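Local coordinates for HTH-type transcriptional repressor PhnF (Mycobacterium smegmatis, PDB 3F8M), which represses, when phosphate is available, the phnDCE operon for phosphate uptake, acting as a DNA-binding transcription factor of the GntR family, at residues 102-107 against 129-134; 143-148 against 222-227. One frame throughout, in Å; residues are numbered along the deposited sequence.

Contact 1: 102-107 against 129-134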
ATOM      1  N   ARG A 102      16.930 -10.393   8.921  1.00 22.01           N
ATOM      2  CA  ARG A 102      17.515  -9.140   8.441  1.00 21.53           C
ATOM      3  C   ARG A 102      19.008  -9.306   8.304  1.00 21.09           C
ATOM      4  O   ARG A 102      19.662  -9.950   9.158  1.00 21.27           O
ATOM      5  CB  ARG A 102      17.259  -8.003   9.422  1.00 21.39           C
ATOM      6  CG  ARG A 102      15.791  -7.776   9.783  1.00 24.85           C
ATOM      7  CD  ARG A 102      15.673  -6.727  10.881  1.00 30.27           C
ATOM      8  NE  ARG A 102      14.311  -6.530  11.430  1.00 26.79           N
ATOM      9  CZ  ARG A 102      13.808  -7.223  12.443  1.00 26.58           C
ATOM     10  NH1 ARG A 102      14.540  -8.178  13.033  1.00 23.41           N
ATOM     11  NH2 ARG A 102      12.581  -6.940  12.882  1.00 24.52           N
ATOM     12  N   ILE A 103      19.556  -8.694   7.269  1.00 20.08           N
ATOM     13  CA  ILE A 103      21.000  -8.724   7.023  1.00 20.83           C
ATOM     14  C   ILE A 103      21.533  -7.297   6.912  1.00 20.51           C
ATOM     15  O   ILE A 103      20.965  -6.468   6.202  1.00 20.37           O
ATOM     16  CB  ILE A 103      21.308  -9.471   5.708  1.00 19.99           C
ATOM     17  CG1 ILE A 103      20.950 -10.961   5.888  1.00 22.81           C
ATOM     18  CG2 ILE A 103      22.795  -9.307   5.319  1.00 23.06           C
ATOM     19  CD1 ILE A 103      20.759 -11.700   4.545  1.00 28.97           C
ATOM     20  N   LEU A 104      22.622  -7.014   7.625  1.00 20.22           N
ATOM     21  CA  LEU A 104      23.232  -5.698   7.571  1.00 20.51           C
ATOM     22  C   LEU A 104      23.775  -5.500   6.164  1.00 21.45           C
ATOM     23  O   LEU A 104      24.563  -6.322   5.671  1.00 23.02           O
ATOM     24  CB  LEU A 104      24.410  -5.626   8.581  1.00 21.29           C
ATOM     25  CG  LEU A 104      25.244  -4.322   8.492  1.00 22.57           C
ATOM     26  CD1 LEU A 104      24.354  -3.084   8.799  1.00 21.30           C
ATOM     27  CD2 LEU A 104      26.491  -4.403   9.434  1.00 25.27           C
ATOM     28  N   VAL A 105      23.384  -4.418   5.512  1.00 19.17           N
ATOM     29  CA  VAL A 105      24.068  -3.964   4.313  1.00 19.03           C
ATOM     30  C   VAL A 105      25.234  -3.038   4.720  1.00 19.67           C
ATOM     31  O   VAL A 105      26.427  -3.331   4.456  1.00 20.09           O
ATOM     32  CB  VAL A 105      23.076  -3.236   3.389  1.00 19.10           C
ATOM     33  CG1 VAL A 105      23.756  -2.610   2.177  1.00 18.94           C
ATOM     34  CG2 VAL A 105      21.999  -4.180   2.948  1.00 17.73           C
ATOM     35  N   ALA A 106      24.910  -1.932   5.382  1.00 18.52           N
ATOM     36  CA  ALA A 106      25.971  -1.013   5.839  1.00 18.68           C
ATOM     37  C   ALA A 106      25.418   0.013   6.821  1.00 18.98           C
ATOM     38  O   ALA A 106      24.245   0.393   6.746  1.00 16.85           O
ATOM     39  CB  ALA A 106      26.571  -0.303   4.656  1.00 19.88           C
ATOM     40  N   TRP A 107      26.287   0.459   7.733  1.00 17.97           N
ATOM     41  CA  TRP A 107      26.069   1.689   8.454  1.00 19.07           C
ATOM     42  C   TRP A 107      26.799   2.775   7.646  1.00 20.46           C
ATOM     43  O   TRP A 107      27.892   2.525   7.125  1.00 19.44           O
ATOM     44  CB  TRP A 107      26.687   1.616   9.858  1.00 18.47           C
ATOM     45  CG  TRP A 107      26.054   0.630  10.849  1.00 18.39           C
ATOM     46  CD1 TRP A 107      26.488  -0.619  11.148  1.00 20.62           C
ATOM     47  CD2 TRP A 107      24.934   0.885  11.687  1.00 19.34           C
ATOM     48  NE1 TRP A 107      25.687  -1.181  12.114  1.00 20.13           N
ATOM     49  CE2 TRP A 107      24.708  -0.290  12.453  1.00 18.90           C
ATOM     50  CE3 TRP A 107      24.069   1.985  11.848  1.00 19.02           C
ATOM     51  CZ2 TRP A 107      23.680  -0.395  13.396  1.00 18.28           C
ATOM     52  CZ3 TRP A 107      23.020   1.885  12.793  1.00 17.82           C
ATOM     53  CH2 TRP A 107      22.851   0.694  13.568  1.00 18.90           C
ATOM     54  N   LEU A 129      22.974   9.065  11.284  1.00 17.45           N
ATOM     55  CA  LEU A 129      23.466   7.715  11.197  1.00 17.03           C
ATOM     56  C   LEU A 129      22.490   6.967  10.325  1.00 17.10           C
ATOM     57  O   LEU A 129      21.318   6.969  10.641  1.00 17.40           O
ATOM     58  CB  LEU A 129      23.564   7.070  12.584  1.00 17.51           C
ATOM     59  CG  LEU A 129      24.040   5.615  12.656  1.00 15.41           C
ATOM     60  CD1 LEU A 129      25.397   5.453  11.987  1.00 17.27           C
ATOM     61  CD2 LEU A 129      24.069   5.107  14.163  1.00 19.58           C
ATOM     62  N   GLN A 130      22.966   6.343   9.245  1.00 16.43           N
ATOM     63  CA  GLN A 130      22.049   5.577   8.357  1.00 16.11           C
ATOM     64  C   GLN A 130      22.325   4.096   8.470  1.00 16.91           C
ATOM     65  O   GLN A 130      23.479   3.673   8.374  1.00 17.96           O
ATOM     66  CB  GLN A 130      22.245   5.997   6.910  1.00 15.92           C
ATOM     67  CG  GLN A 130      21.395   5.175   5.897  1.00 16.11           C
ATOM     68  CD  GLN A 130      21.593   5.647   4.481  1.00 15.28           C
ATOM     69  OE1 GLN A 130      20.937   6.585   4.056  1.00 17.93           O
ATOM     70  NE2 GLN A 130      22.463   4.980   3.736  1.00 17.37           N
ATOM     71  N   LEU A 131      21.254   3.321   8.681  1.00 17.03           N
ATOM     72  CA  LEU A 131      21.334   1.902   8.742  1.00 15.86           C
ATOM     73  C   LEU A 131      20.627   1.376   7.484  1.00 16.14           C
ATOM     74  O   LEU A 131      19.455   1.714   7.222  1.00 13.98           O
ATOM     75  CB  LEU A 131      20.580   1.373   9.959  1.00 16.10           C
ATOM     76  CG  LEU A 131      20.439  -0.165  10.026  1.00 16.00           C
ATOM     77  CD1 LEU A 131      21.812  -0.912  10.022  1.00 15.98           C
ATOM     78  CD2 LEU A 131      19.595  -0.541  11.241  1.00 19.51           C
ATOM     79  N   GLU A 132      21.333   0.541   6.727  1.00 14.69           N
ATOM     80  CA  GLU A 132      20.707  -0.145   5.568  1.00 16.46           C
ATOM     81  C   GLU A 132      20.776  -1.623   5.775  1.00 15.10           C
ATOM     82  O   GLU A 132      21.811  -2.164   6.170  1.00 14.57           O
ATOM     83  CB  GLU A 132      21.425   0.144   4.278  1.00 17.86           C
ATOM     84  CG  GLU A 132      21.065   1.401   3.619  1.00 24.95           C
ATOM     85  CD  GLU A 132      21.087   1.287   2.070  1.00 30.17           C
ATOM     86  OE1 GLU A 132      22.103   0.812   1.497  1.00 30.47           O
ATOM     87  OE2 GLU A 132      20.108   1.751   1.458  1.00 29.72           O
ATOM     88  N   ARG A 133      19.637  -2.285   5.571  1.00 14.45           N
ATOM     89  CA  ARG A 133      19.531  -3.710   5.805  1.00 14.19           C
ATOM     90  C   ARG A 133      18.621  -4.278   4.706  1.00 14.22           C
ATOM     91  O   ARG A 133      17.739  -3.574   4.180  1.00 14.35           O
ATOM     92  CB  ARG A 133      18.880  -3.986   7.150  1.00 15.32           C
ATOM     93  CG  ARG A 133      19.768  -3.573   8.363  1.00 14.27           C
ATOM     94  CD  ARG A 133      19.223  -4.039   9.689  1.00 17.82           C
ATOM     95  NE  ARG A 133      17.899  -3.571  10.059  1.00 19.04           N
ATOM     96  CZ  ARG A 133      17.340  -3.861  11.237  1.00 18.91           C
ATOM     97  NH1 ARG A 133      16.121  -3.431  11.521  1.00 22.02           N
ATOM     98  NH2 ARG A 133      17.996  -4.593  12.115  1.00 22.39           N
ATOM     99  N   VAL A 134      18.837  -5.558   4.420  1.00 15.00           N
ATOM    100  CA  VAL A 134      17.948  -6.356   3.573  0.50 15.46           C
ATOM    101  C   VAL A 134      17.098  -7.276   4.462  1.00 15.90           C
ATOM    102  O   VAL A 134      17.619  -7.918   5.380  1.00 16.44           O
ATOM    103  CB  VAL A 134      18.772  -7.189   2.548  0.50 15.18           C
ATOM    104  CG1 VAL A 134      17.880  -8.094   1.695  0.50 15.46           C
ATOM    105  CG2 VAL A 134      19.622  -6.293   1.651  0.50 16.67           C
TER
HETATM  106  O   HOH W   1      24.148   2.694   4.956  0.50  9.83           O

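Contact 2: 143-148 against 222-227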
ATOM      1  N   GLY A 143      13.131  -7.160   0.829  1.00 17.26           N
ATOM      2  CA  GLY A 143      13.089  -5.689   0.792  1.00 16.43           C
ATOM      3  C   GLY A 143      14.359  -5.062   1.325  1.00 15.84           C
ATOM      4  O   GLY A 143      15.166  -5.725   1.936  1.00 14.88           O
ATOM      5  N   LEU A 144      14.525  -3.788   0.998  1.00 15.87           N
ATOM      6  CA  LEU A 144      15.700  -3.007   1.414  1.00 16.04           C
ATOM      7  C   LEU A 144      15.172  -1.832   2.235  1.00 14.85           C
ATOM      8  O   LEU A 144      14.303  -1.036   1.768  1.00 15.08           O
ATOM      9  CB  LEU A 144      16.447  -2.535   0.155  1.00 16.97           C
ATOM     10  CG  LEU A 144      17.563  -1.497   0.385  1.00 18.17           C
ATOM     11  CD1 LEU A 144      18.771  -2.205   0.991  1.00 19.43           C
ATOM     12  CD2 LEU A 144      17.987  -0.772  -0.874  1.00 17.82           C
ATOM     13  N   GLU A 145      15.686  -1.743   3.461  1.00 14.09           N
ATOM     14  CA  GLU A 145      15.236  -0.794   4.476  0.70 15.04           C
ATOM     15  C   GLU A 145      16.389   0.158   4.755  1.00 14.92           C
ATOM     16  O   GLU A 145      17.461  -0.318   5.130  1.00 14.77           O
ATOM     17  CB  GLU A 145      14.979  -1.593   5.745  0.70 16.07           C
ATOM     18  CG  GLU A 145      14.423  -0.802   6.911  0.70 19.00           C
ATOM     19  CD  GLU A 145      14.456  -1.589   8.181  0.70 21.44           C
ATOM     20  OE1 GLU A 145      15.606  -1.965   8.638  0.70 17.53           O
ATOM     21  OE2 GLU A 145      13.323  -1.830   8.710  0.70 23.66           O
ATOM     22  N   THR A 146      16.160   1.451   4.554  1.00 13.99           N
ATOM     23  CA  THR A 146      17.217   2.465   4.743  1.00 13.86           C
ATOM     24  C   THR A 146      16.679   3.413   5.785  1.00 12.79           C
ATOM     25  O   THR A 146      15.690   4.124   5.529  1.00 14.98           O
ATOM     26  CB  THR A 146      17.468   3.169   3.410  1.00 12.98           C
ATOM     27  OG1 THR A 146      17.746   2.177   2.388  1.00 15.89           O
ATOM     28  CG2 THR A 146      18.659   4.204   3.538  1.00 12.23           C
ATOM     29  N   THR A 147      17.282   3.403   6.976  1.00 13.72           N
ATOM     30  CA  THR A 147      16.748   4.191   8.071  1.00 13.55           C
ATOM     31  C   THR A 147      17.770   5.293   8.345  1.00 13.19           C
ATOM     32  O   THR A 147      18.929   4.985   8.519  1.00 14.68           O
ATOM     33  CB  THR A 147      16.567   3.364   9.338  1.00 14.37           C
ATOM     34  OG1 THR A 147      15.643   2.280   9.074  1.00 16.34           O
ATOM     35  CG2 THR A 147      15.980   4.222  10.506  1.00 15.31           C
ATOM     36  N   LYS A 148      17.326   6.540   8.293  1.00 14.46           N
ATOM     37  CA  LYS A 148      18.194   7.698   8.636  1.00 14.84           C
ATOM     38  C   LYS A 148      17.799   8.164  10.022  1.00 15.01           C
ATOM     39  O   LYS A 148      16.649   8.465  10.270  1.00 16.81           O
ATOM     40  CB  LYS A 148      17.999   8.833   7.642  1.00 14.82           C
ATOM     41  CG  LYS A 148      18.602   8.473   6.306  1.00 17.04           C
ATOM     42  CD  LYS A 148      18.258   9.495   5.268  1.00 18.27           C
ATOM     43  CE  LYS A 148      18.749   8.981   3.907  1.00 22.52           C
ATOM     44  NZ  LYS A 148      18.617  10.064   2.883  1.00 26.27           N
ATOM     45  N   GLU A 222      13.104   8.877  13.367  1.00 17.33           N
ATOM     46  CA  GLU A 222      13.719   8.266  12.168  1.00 17.09           C
ATOM     47  C   GLU A 222      12.982   8.763  10.939  1.00 16.36           C
ATOM     48  O   GLU A 222      11.829   9.236  11.024  1.00 15.86           O
ATOM     49  CB  GLU A 222      13.574   6.722  12.173  1.00 16.48           C
ATOM     50  CG  GLU A 222      12.077   6.318  12.178  1.00 18.82           C
ATOM     51  CD  GLU A 222      11.764   4.863  11.924  1.00 19.92           C
ATOM     52  OE1 GLU A 222      12.666   4.060  11.562  1.00 18.69           O
ATOM     53  OE2 GLU A 222      10.561   4.553  12.051  1.00 20.47           O
ATOM     54  N   GLN A 223      13.669   8.696   9.811  1.00 17.02           N
ATOM     55  CA  GLN A 223      12.986   8.703   8.515  1.00 17.43           C
ATOM     56  C   GLN A 223      13.406   7.394   7.876  1.00 17.01           C
ATOM     57  O   GLN A 223      14.619   7.125   7.731  1.00 16.84           O
ATOM     58  CB  GLN A 223      13.445   9.908   7.663  1.00 17.61           C
ATOM     59  CG  GLN A 223      12.554  10.118   6.405  1.00 19.90           C
ATOM     60  CD  GLN A 223      12.795   9.107   5.295  1.00 25.35           C
ATOM     61  OE1 GLN A 223      13.941   8.758   4.991  1.00 26.89           O
ATOM     62  NE2 GLN A 223      11.700   8.650   4.648  1.00 23.05           N
ATOM     63  N   ARG A 224      12.432   6.580   7.444  1.00 17.34           N
ATOM     64  CA  ARG A 224      12.761   5.248   6.959  1.00 16.61           C
ATOM     65  C   ARG A 224      12.150   5.090   5.551  1.00 17.94           C
ATOM     66  O   ARG A 224      10.931   5.366   5.346  1.00 17.72           O
ATOM     67  CB  ARG A 224      12.226   4.191   7.967  1.00 17.44           C
ATOM     68  CG  ARG A 224      12.559   2.652   7.613  1.00 18.24           C
ATOM     69  CD  ARG A 224      11.901   1.699   8.632  1.00 19.31           C
ATOM     70  NE  ARG A 224      10.466   1.598   8.356  1.00 25.06           N
ATOM     71  CZ  ARG A 224       9.568   0.880   9.039  1.00 26.85           C
ATOM     72  NH1 ARG A 224       9.886   0.165  10.118  1.00 27.79           N
ATOM     73  NH2 ARG A 224       8.309   0.891   8.637  1.00 27.14           N
ATOM     74  N   ARG A 225      12.984   4.629   4.618  1.00 16.79           N
ATOM     75  CA  ARG A 225      12.564   4.240   3.270  1.00 17.26           C
ATOM     76  C   ARG A 225      12.631   2.713   3.191  1.00 17.95           C
ATOM     77  O   ARG A 225      13.675   2.110   3.495  1.00 16.98           O
ATOM     78  CB  ARG A 225      13.524   4.864   2.263  1.00 17.93           C
ATOM     79  CG  ARG A 225      13.196   4.578   0.778  1.00 19.18           C
ATOM     80  CD  ARG A 225      14.393   4.986  -0.058  1.00 19.59           C
ATOM     81  NE  ARG A 225      14.164   4.894  -1.492  1.00 22.40           N
ATOM     82  CZ  ARG A 225      14.486   3.871  -2.286  1.00 20.69           C
ATOM     83  NH1 ARG A 225      15.032   2.752  -1.822  1.00 19.35           N
ATOM     84  NH2 ARG A 225      14.215   3.979  -3.594  1.00 21.57           N
ATOM     85  N   SER A 226      11.539   2.066   2.744  1.00 17.89           N
ATOM     86  CA  SER A 226      11.560   0.612   2.612  1.00 17.61           C
ATOM     87  C   SER A 226      11.119   0.281   1.183  1.00 16.91           C
ATOM     88  O   SER A 226      10.075   0.763   0.755  1.00 19.35           O
ATOM     89  CB  SER A 226      10.614   0.005   3.624  1.00 19.31           C
ATOM     90  OG  SER A 226      10.827   0.551   4.926  1.00 24.69           O
ATOM     91  N   LEU A 227      11.937  -0.459   0.434  1.00 17.59           N
ATOM     92  CA  LEU A 227      11.597  -0.849  -0.918  1.00 17.25           C
ATOM     93  C   LEU A 227      11.377  -2.365  -0.869  1.00 18.00           C
ATOM     94  O   LEU A 227      12.326  -3.114  -0.603  1.00 17.68           O
ATOM     95  CB  LEU A 227      12.715  -0.470  -1.883  1.00 18.02           C
ATOM     96  CG  LEU A 227      12.478  -0.774  -3.367  1.00 17.66           C
ATOM     97  CD1 LEU A 227      11.651   0.359  -4.013  1.00 21.48           C
ATOM     98  CD2 LEU A 227      13.787  -1.026  -4.149  1.00 20.36           C
TER
HETATM   99  O   HOH W   2      15.526   1.656   0.861  1.00 18.57           O
HETATM  100  O   HOH W   3      12.993  -0.784  10.974  1.00 32.74           O
HETATM  101  O   HOH W   4      15.922   6.876   4.555  1.00 22.32           O
HETATM  102  O   HOH W   5      13.784   1.772  11.064  1.00 20.99           O
HETATM  103  O   HOH W   6      15.371  10.868   3.355  1.00 36.12           O

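Contact 1: 102-107 against 129-134
The indole of Trp107 takes CD1 of Leu131 over one face, in a CH-pi contact 3.7 Å from the centroid of the six-membered ring and only 6° off its normal. Leu129 meets the same ring obliquely, its CD2 against CZ3. A second flat group, the Arg133 guanidinium, is sandwiched between CD2 of Leu131 on one face and CD of Arg102 on the opposite one, with Arg102 CD 3.3 Å from Arg133 CZ. These groups line one side of an antiparallel strand pair at the edge of the UTRA-domain sheet, a pair interrupted by a classic beta bulge.

The two guanidinium planes lie 17° apart, with Arg102 NE 3.6 Å from Arg133 NH1. Their like charges are probably offset by acceptors around them: Arg133 has a salt bridge to Glu145 and hydrogen bonds to the carbonyls of His163 and Ala165, while Arg102 reaches that of Glu164.

The bulge puts Val105 and Ala106 opposite the single residue Glu132. Both amides donate to Glu132 O, approaching from the same face of its carbonyl plane; the bond from Val105 N is 2.8 Å, that from Ala106 N 3.2 Å. The extra residue turns Val105 toward the partner strand. There CG2, anti to the carbonyl carbon, meets Val134 CG2. Beyond the bulge regular pairing resumes with Glu132 N to Ala106 O, and that same oxygen accepts from a water that accepts from Gln130 NE2, with 3.1 Å between that nitrogen and the water oxygen.

Contact 2: 143-148 against 222-227
Glu222 opens the segment against Thr147, whose CG2 packs 3.5 Å from Glu222 OE1. With CG between the backbone N and the carbonyl carbon (chi1 61°), the acid sends OE1 to a water shared with Thr147 OG1, while OE2 bonds to Ser213 on the next strand. The two segments form a regular antiparallel pair in the middle of the UTRA sheet. At Gln223 the backbone bonds run both ways with Lys148, and OE1 of Gln223 lies 2.8 Å from a water that is also close to Thr146 O.

Arg224 turns to the face carrying Glu145 and Thr147. Its CG lies 3.4 Å from Thr147 OG1, and its aliphatic part crosses over the Glu145 side chain. The chain then bends at chi3 (76°), leaving the guanidinium, in the Glu145 conformer described here, 15° from the carboxylate plane. Glu145 OE2 remains 4.2 Å from Arg224 NH1 and well out of the guanidinium plane; OE1 is taken by Arg133.

Arg225, on the other face, pairs its backbone with Thr146 through almost straight bonds. Its extended chain carries NH1 to a water lying in plane at the guanidinium edge, 2.9 Å away; this water donates to Thr146 OG1 and Leu144 O. Thr146 OG1 is also bonded to Glu132 OE2, and Arg225 NH1 to Glu194 in a salt bridge. Leu227 closes the pairing with two bonds to Leu144.

Direct grip is thus left to the backbones, while polar side chains are bridged mostly by waters, some of these bonds weak; Glu145 and Arg224 probably feel each other's charge without a salt bridge.

How the contacts relate
Contact 1 and contact 2 are steps across one six-stranded antiparallel sheet of the UTRA domain, with centres about 9 Å apart. Contact 1 pairs the outermost strand 100-111 with 127-137; contact 2 pairs 140-150 with 220-229. Strands 127-137 and 140-150 follow each other in the chain and are neighbours in the sheet, so the four segments form a continuous run. Leu131 O to Thr147 N is a probable hydrogen bond across that seam, as is Glu132 OE2 to Thr146 OG1. Contact 1 joins strands close in sequence, whereas contact 2 brings a strand from late in the chain beside the earlier ones, in a sheet apart from the predicted DNA-binding helix-turn-helix near the N-terminus.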